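Local coordinates for AGR_L_2016p (Agrobacterium tumefaciens, PDB 2GVH), which probably hydrolyses the thioester bond of acyl-CoA molecules, as a hotdog-fold thioesterase that carries two such domains in one chain, at residues D158-V166 with Y185-R196. Sequence-based numbering, arbitrary orientation.
Sequences DAVTMVEIV and YMTKAAFVAASR
Val160, Met162 and Glu164, on one side of strand 160-165, meet helix 185-196, which runs over them at 144°. Val160 CG2 lies 3.7 Å from Ala193 CB, and both methyls of Val160 meet Val192 CG1; beta-branched valine suits a strand, and the small alanine lets the backbones come close. Met162, a selenomethionine, and Tyr185 lie alongside each other, pointing opposite ways. A bend at chi3 carries Met162 CE against the helix, 3.6 Å from Ala189 CB, its flexible chain fitting between ring and alanine.

The Met-aromatic contact is oblique, with SE 5.1 Å from the Tyr185 ring centroid. That ring reaches the strand because its CG stands anti to the backbone N (chi1 -171°), which brings CE1 to 3.5 Å from Glu164 CB. Met162 O lies in plane at the ring's edge, 2.9 Å from Tyr185 OH. Glu164 bends at chi2 (41°), leading its carboxylate away from the helix; OE1 accepts Ile165 N (2.6 Å) through its anti lone pair.

The sheet wraps helix 179-198 as bun wraps sausage, Tyr185 and Ala189 also touching Ala224 of strand 220-231. Outer strand 160-165 pairs with 220-231, and Val163 bonds through its backbone to Arg30 of strand 29-35, where the two hotdog sheets meet. Salt bridges Glu164-Arg57 and Arg196-Glu92 add to this junction.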
ATOM      1  N   ASP B 158      15.347 -24.441 -13.822  1.00 90.38           N
ATOM      2  CA  ASP B 158      14.327 -24.860 -12.860  1.00 88.29           C
ATOM      3  C   ASP B 158      14.164 -23.681 -11.874  1.00 87.59           C
ATOM      4  O   ASP B 158      13.278 -23.671 -10.998  1.00 87.74           O
ATOM      5  CB  ASP B 158      14.743 -26.164 -12.153  1.00 87.39           C
ATOM      6  N   ALA B 159      15.034 -22.682 -12.039  1.00 83.97           N
ATOM      7  CA  ALA B 159      15.062 -21.498 -11.179  1.00 79.41           C
ATOM      8  C   ALA B 159      14.065 -20.441 -11.620  1.00 75.58           C
ATOM      9  O   ALA B 159      14.059 -20.030 -12.797  1.00 77.88           O
ATOM     10  CB  ALA B 159      16.463 -20.894 -11.160  1.00 79.58           C
ATOM     11  N   VAL B 160      13.228 -20.022 -10.674  1.00 67.11           N
ATOM     12  CA  VAL B 160      12.443 -18.801 -10.784  1.00 63.13           C
ATOM     13  C   VAL B 160      13.331 -17.552 -10.840  1.00 62.53           C
ATOM     14  O   VAL B 160      14.155 -17.368  -9.946  1.00 62.32           O
ATOM     15  CB  VAL B 160      11.568 -18.589  -9.491  1.00 60.68           C
ATOM     16  CG1 VAL B 160      10.633 -17.511  -9.721  1.00 43.60           C
ATOM     17  CG2 VAL B 160      10.784 -19.851  -9.144  1.00 58.04           C
ATOM     18  N   THR B 161      13.122 -16.681 -11.833  1.00 59.23           N
ATOM     19  CA  THR B 161      13.792 -15.370 -11.920  1.00 57.27           C
ATOM     20  C   THR B 161      12.701 -14.312 -12.003  1.00 58.63           C
ATOM     21  O   THR B 161      12.002 -14.256 -12.994  1.00 56.65           O
ATOM     22  CB  THR B 161      14.595 -15.255 -13.233  1.00 60.19           C
ATOM     23  OG1 THR B 161      15.605 -16.265 -13.253  1.00 67.52           O
ATOM     24  CG2 THR B 161      15.210 -13.821 -13.447  1.00 42.57           C
HETATM   25  N   MSE B 162      12.523 -13.476 -10.982  1.00 61.91           N
HETATM   26  CA  MSE B 162      11.418 -12.505 -11.010  1.00 59.52           C
HETATM   27  C   MSE B 162      11.853 -11.115 -10.593  1.00 60.48           C
HETATM   28  O   MSE B 162      12.741 -10.973  -9.757  1.00 64.33           O
HETATM   29  CB  MSE B 162      10.257 -13.001 -10.173  1.00 58.60           C
HETATM   30  CG  MSE B 162      10.475 -12.835  -8.657  1.00 55.89           C
HETATM   31 SE   MSE B 162       9.026 -13.773  -7.570  1.00 86.01          SE
HETATM   32  CE  MSE B 162       9.685 -15.214  -7.924  1.00 32.60           C
ATOM     33  N   VAL B 163      11.228 -10.089 -11.165  1.00 64.56           N
ATOM     34  CA  VAL B 163      11.555  -8.695 -10.823  1.00 66.58           C
ATOM     35  C   VAL B 163      10.362  -7.959 -10.198  1.00 66.53           C
ATOM     36  O   VAL B 163       9.244  -8.423 -10.237  1.00 67.96           O
ATOM     37  CB  VAL B 163      12.078  -7.879 -12.030  1.00 66.31           C
ATOM     38  CG1 VAL B 163      13.152  -8.614 -12.779  1.00 63.42           C
ATOM     39  CG2 VAL B 163      10.958  -7.564 -12.947  1.00 67.21           C
ATOM     40  N   GLU B 164      10.637  -6.804  -9.628  1.00 67.26           N
ATOM     41  CA  GLU B 164       9.615  -5.916  -9.095  1.00 67.96           C
ATOM     42  C   GLU B 164      10.303  -4.566  -8.980  1.00 67.91           C
ATOM     43  O   GLU B 164      11.540  -4.490  -8.915  1.00 67.52           O
ATOM     44  CB  GLU B 164       9.117  -6.386  -7.718  1.00 66.61           C
ATOM     45  CG  GLU B 164       7.926  -5.581  -7.128  1.00 75.43           C
ATOM     46  CD  GLU B 164       6.837  -5.204  -8.149  1.00 72.40           C
ATOM     47  OE1 GLU B 164       7.034  -4.244  -8.926  1.00 73.26           O
ATOM     48  OE2 GLU B 164       5.783  -5.866  -8.163  1.00 74.37           O
ATOM     49  N   ILE B 165       9.519  -3.501  -8.958  1.00 69.21           N
ATOM     50  CA  ILE B 165      10.090  -2.180  -8.761  1.00 70.46           C
ATOM     51  C   ILE B 165      10.139  -1.909  -7.282  1.00 67.54           C
ATOM     52  O   ILE B 165       9.364  -2.494  -6.532  1.00 71.17           O
ATOM     53  CB  ILE B 165       9.244  -1.136  -9.441  1.00 72.97           C
ATOM     54  CG1 ILE B 165       9.488  -1.216 -10.933  1.00 76.01           C
ATOM     55  CG2 ILE B 165       9.614   0.263  -8.973  1.00 78.75           C
ATOM     56  CD1 ILE B 165       8.336  -0.722 -11.719  1.00 89.29           C
ATOM     57  N   VAL B 166      11.074  -1.062  -6.867  1.00 64.49           N
ATOM     58  CA  VAL B 166      11.179  -0.579  -5.499  1.00 61.78           C
ATOM     59  C   VAL B 166      10.246   0.633  -5.317  1.00 64.19           C
ATOM     60  O   VAL B 166      10.392   1.656  -5.983  1.00 63.91           O
ATOM     61  CB  VAL B 166      12.657  -0.231  -5.122  1.00 60.91           C
ATOM     62  CG1 VAL B 166      12.772   0.367  -3.705  1.00 60.14           C
ATOM     63  CG2 VAL B 166      13.542  -1.452  -5.192  1.00 59.58           C
ATOM     64  N   TYR B 185      10.707  -9.780  -0.214  1.00 64.00           N
ATOM     65  CA  TYR B 185      10.682 -10.148  -1.609  1.00 63.65           C
ATOM     66  C   TYR B 185      11.393 -11.495  -1.799  1.00 65.00           C
ATOM     67  O   TYR B 185      10.933 -12.351  -2.556  1.00 66.75           O
ATOM     68  CB  TYR B 185      11.253  -9.038  -2.480  1.00 61.03           C
ATOM     69  CG  TYR B 185      11.054  -9.284  -3.955  1.00 63.72           C
ATOM     70  CD1 TYR B 185       9.796  -9.136  -4.552  1.00 62.90           C
ATOM     71  CD2 TYR B 185      12.110  -9.702  -4.754  1.00 64.77           C
ATOM     72  CE1 TYR B 185       9.590  -9.385  -5.926  1.00 63.38           C
ATOM     73  CE2 TYR B 185      11.920  -9.952  -6.107  1.00 67.22           C
ATOM     74  CZ  TYR B 185      10.676  -9.805  -6.694  1.00 67.07           C
ATOM     75  OH  TYR B 185      10.559 -10.070  -8.064  1.00 67.78           O
HETATM   76  N   MSE B 186      12.437 -11.743  -1.034  1.00 65.34           N
HETATM   77  CA  MSE B 186      13.160 -12.967  -1.227  1.00 68.01           C
HETATM   78  C   MSE B 186      12.305 -14.112  -0.784  1.00 68.80           C
HETATM   79  O   MSE B 186      12.326 -15.172  -1.383  1.00 72.01           O
HETATM   80  CB  MSE B 186      14.468 -12.958  -0.461  1.00 67.49           C
HETATM   81  CG  MSE B 186      15.438 -11.967  -0.978  1.00 71.77           C
HETATM   82 SE   MSE B 186      16.908 -11.789   0.295  1.00 80.62          SE
HETATM   83  CE  MSE B 186      18.050 -13.253  -0.365  1.00 75.68           C
ATOM     84  N   THR B 187      11.559 -13.895   0.272  1.00 67.59           N
ATOM     85  CA  THR B 187      10.665 -14.876   0.797  1.00 67.21           C
ATOM     86  C   THR B 187       9.541 -15.162  -0.176  1.00 65.94           C
ATOM     87  O   THR B 187       9.277 -16.311  -0.485  1.00 68.61           O
ATOM     88  CB  THR B 187      10.084 -14.411   2.156  1.00 68.58           C
ATOM     89  OG1 THR B 187      11.165 -14.061   3.010  1.00 69.28           O
ATOM     90  CG2 THR B 187       9.332 -15.537   2.832  1.00 64.08           C
ATOM     91  N   LYS B 188       8.852 -14.132  -0.642  1.00 65.13           N
ATOM     92  CA  LYS B 188       7.945 -14.281  -1.798  1.00 63.37           C
ATOM     93  C   LYS B 188       8.553 -15.217  -2.865  1.00 62.79           C
ATOM     94  O   LYS B 188       7.948 -16.216  -3.213  1.00 61.19           O
ATOM     95  CB  LYS B 188       7.614 -12.934  -2.403  1.00 62.00           C
ATOM     96  CG  LYS B 188       6.452 -12.980  -3.351  1.00 63.21           C
ATOM     97  CD  LYS B 188       6.295 -11.669  -4.032  1.00 75.49           C
ATOM     98  CE  LYS B 188       4.851 -11.229  -4.056  1.00 83.58           C
ATOM     99  NZ  LYS B 188       4.837  -9.850  -4.629  1.00 90.50           N
ATOM    100  N   ALA B 189       9.755 -14.924  -3.347  1.00 59.08           N
ATOM    101  CA  ALA B 189      10.356 -15.826  -4.349  1.00 60.95           C
ATOM    102  C   ALA B 189      10.536 -17.261  -3.820  1.00 61.20           C
ATOM    103  O   ALA B 189      10.323 -18.223  -4.532  1.00 62.74           O
ATOM    104  CB  ALA B 189      11.677 -15.256  -4.908  1.00 59.74           C
ATOM    105  N   ALA B 190      10.863 -17.413  -2.550  1.00 60.31           N
ATOM    106  CA  ALA B 190      10.995 -18.743  -1.960  1.00 61.49           C
ATOM    107  C   ALA B 190       9.635 -19.455  -1.900  1.00 63.39           C
ATOM    108  O   ALA B 190       9.525 -20.657  -2.124  1.00 64.53           O
ATOM    109  CB  ALA B 190      11.557 -18.638  -0.580  1.00 61.83           C
ATOM    110  N   PHE B 191       8.586 -18.708  -1.595  1.00 61.75           N
ATOM    111  CA  PHE B 191       7.259 -19.281  -1.611  1.00 60.94           C
ATOM    112  C   PHE B 191       6.893 -19.766  -3.004  1.00 63.82           C
ATOM    113  O   PHE B 191       6.388 -20.849  -3.164  1.00 64.37           O
ATOM    114  CB  PHE B 191       6.246 -18.253  -1.136  1.00 60.92           C
ATOM    115  CG  PHE B 191       4.854 -18.722  -1.265  1.00 64.98           C
ATOM    116  CD1 PHE B 191       4.225 -18.735  -2.512  1.00 60.01           C
ATOM    117  CD2 PHE B 191       4.180 -19.221  -0.175  1.00 59.25           C
ATOM    118  CE1 PHE B 191       2.941 -19.215  -2.666  1.00 59.09           C
ATOM    119  CE2 PHE B 191       2.886 -19.686  -0.319  1.00 68.50           C
ATOM    120  CZ  PHE B 191       2.267 -19.689  -1.562  1.00 68.53           C
ATOM    121  N   VAL B 192       7.180 -18.963  -4.024  1.00 66.43           N
ATOM    122  CA  VAL B 192       6.870 -19.324  -5.396  1.00 65.48           C
ATOM    123  C   VAL B 192       7.570 -20.632  -5.783  1.00 65.99           C
ATOM    124  O   VAL B 192       6.903 -21.615  -6.068  1.00 69.19           O
ATOM    125  CB  VAL B 192       7.238 -18.167  -6.369  1.00 68.38           C
ATOM    126  CG1 VAL B 192       7.323 -18.644  -7.859  1.00 60.09           C
ATOM    127  CG2 VAL B 192       6.278 -17.000  -6.198  1.00 67.84           C
ATOM    128  N   ALA B 193       8.898 -20.658  -5.779  1.00 63.65           N
ATOM    129  CA  ALA B 193       9.675 -21.881  -6.083  1.00 60.20           C
ATOM    130  C   ALA B 193       9.289 -23.129  -5.293  1.00 61.88           C
ATOM    131  O   ALA B 193       9.073 -24.183  -5.891  1.00 62.69           O
ATOM    132  CB  ALA B 193      11.169 -21.628  -5.913  1.00 58.11           C
ATOM    133  N   ALA B 194       9.226 -23.038  -3.963  1.00 61.90           N
ATOM    134  CA  ALA B 194       8.693 -24.157  -3.134  1.00 62.85           C
ATOM    135  C   ALA B 194       7.354 -24.674  -3.608  1.00 62.59           C
ATOM    136  O   ALA B 194       7.182 -25.865  -3.843  1.00 63.08           O
ATOM    137  CB  ALA B 194       8.551 -23.747  -1.630  1.00 62.84           C
ATOM    138  N   SER B 195       6.410 -23.760  -3.761  1.00 62.57           N
ATOM    139  CA  SER B 195       5.014 -24.136  -4.011  1.00 61.89           C
ATOM    140  C   SER B 195       4.870 -24.743  -5.368  1.00 61.55           C
ATOM    141  O   SER B 195       4.188 -25.739  -5.545  1.00 61.32           O
ATOM    142  CB  SER B 195       4.101 -22.928  -3.885  1.00 60.85           C
ATOM    143  OG  SER B 195       2.808 -23.284  -4.292  1.00 57.49           O
ATOM    144  N   ARG B 196       5.528 -24.136  -6.334  1.00 63.75           N
ATOM    145  CA  ARG B 196       5.627 -24.729  -7.683  1.00 65.50           C
ATOM    146  C   ARG B 196       6.173 -26.134  -7.630  1.00 64.96           C
ATOM    147  O   ARG B 196       5.639 -27.010  -8.273  1.00 66.32           O
ATOM    148  CB  ARG B 196       6.455 -23.851  -8.635  1.00 64.09           C
ATOM    149  CG  ARG B 196       5.648 -22.669  -9.172  1.00 63.37           C
ATOM    150  CD  ARG B 196       6.460 -21.815 -10.101  1.00 62.11           C
ATOM    151  NE  ARG B 196       5.687 -20.764 -10.766  1.00 65.27           N
ATOM    152  CZ  ARG B 196       6.232 -19.848 -11.563  1.00 71.11           C
ATOM    153  NH1 ARG B 196       7.544 -19.841 -11.786  1.00 65.97           N
ATOM    154  NH2 ARG B 196       5.478 -18.935 -12.156  1.00 61.75           N
TER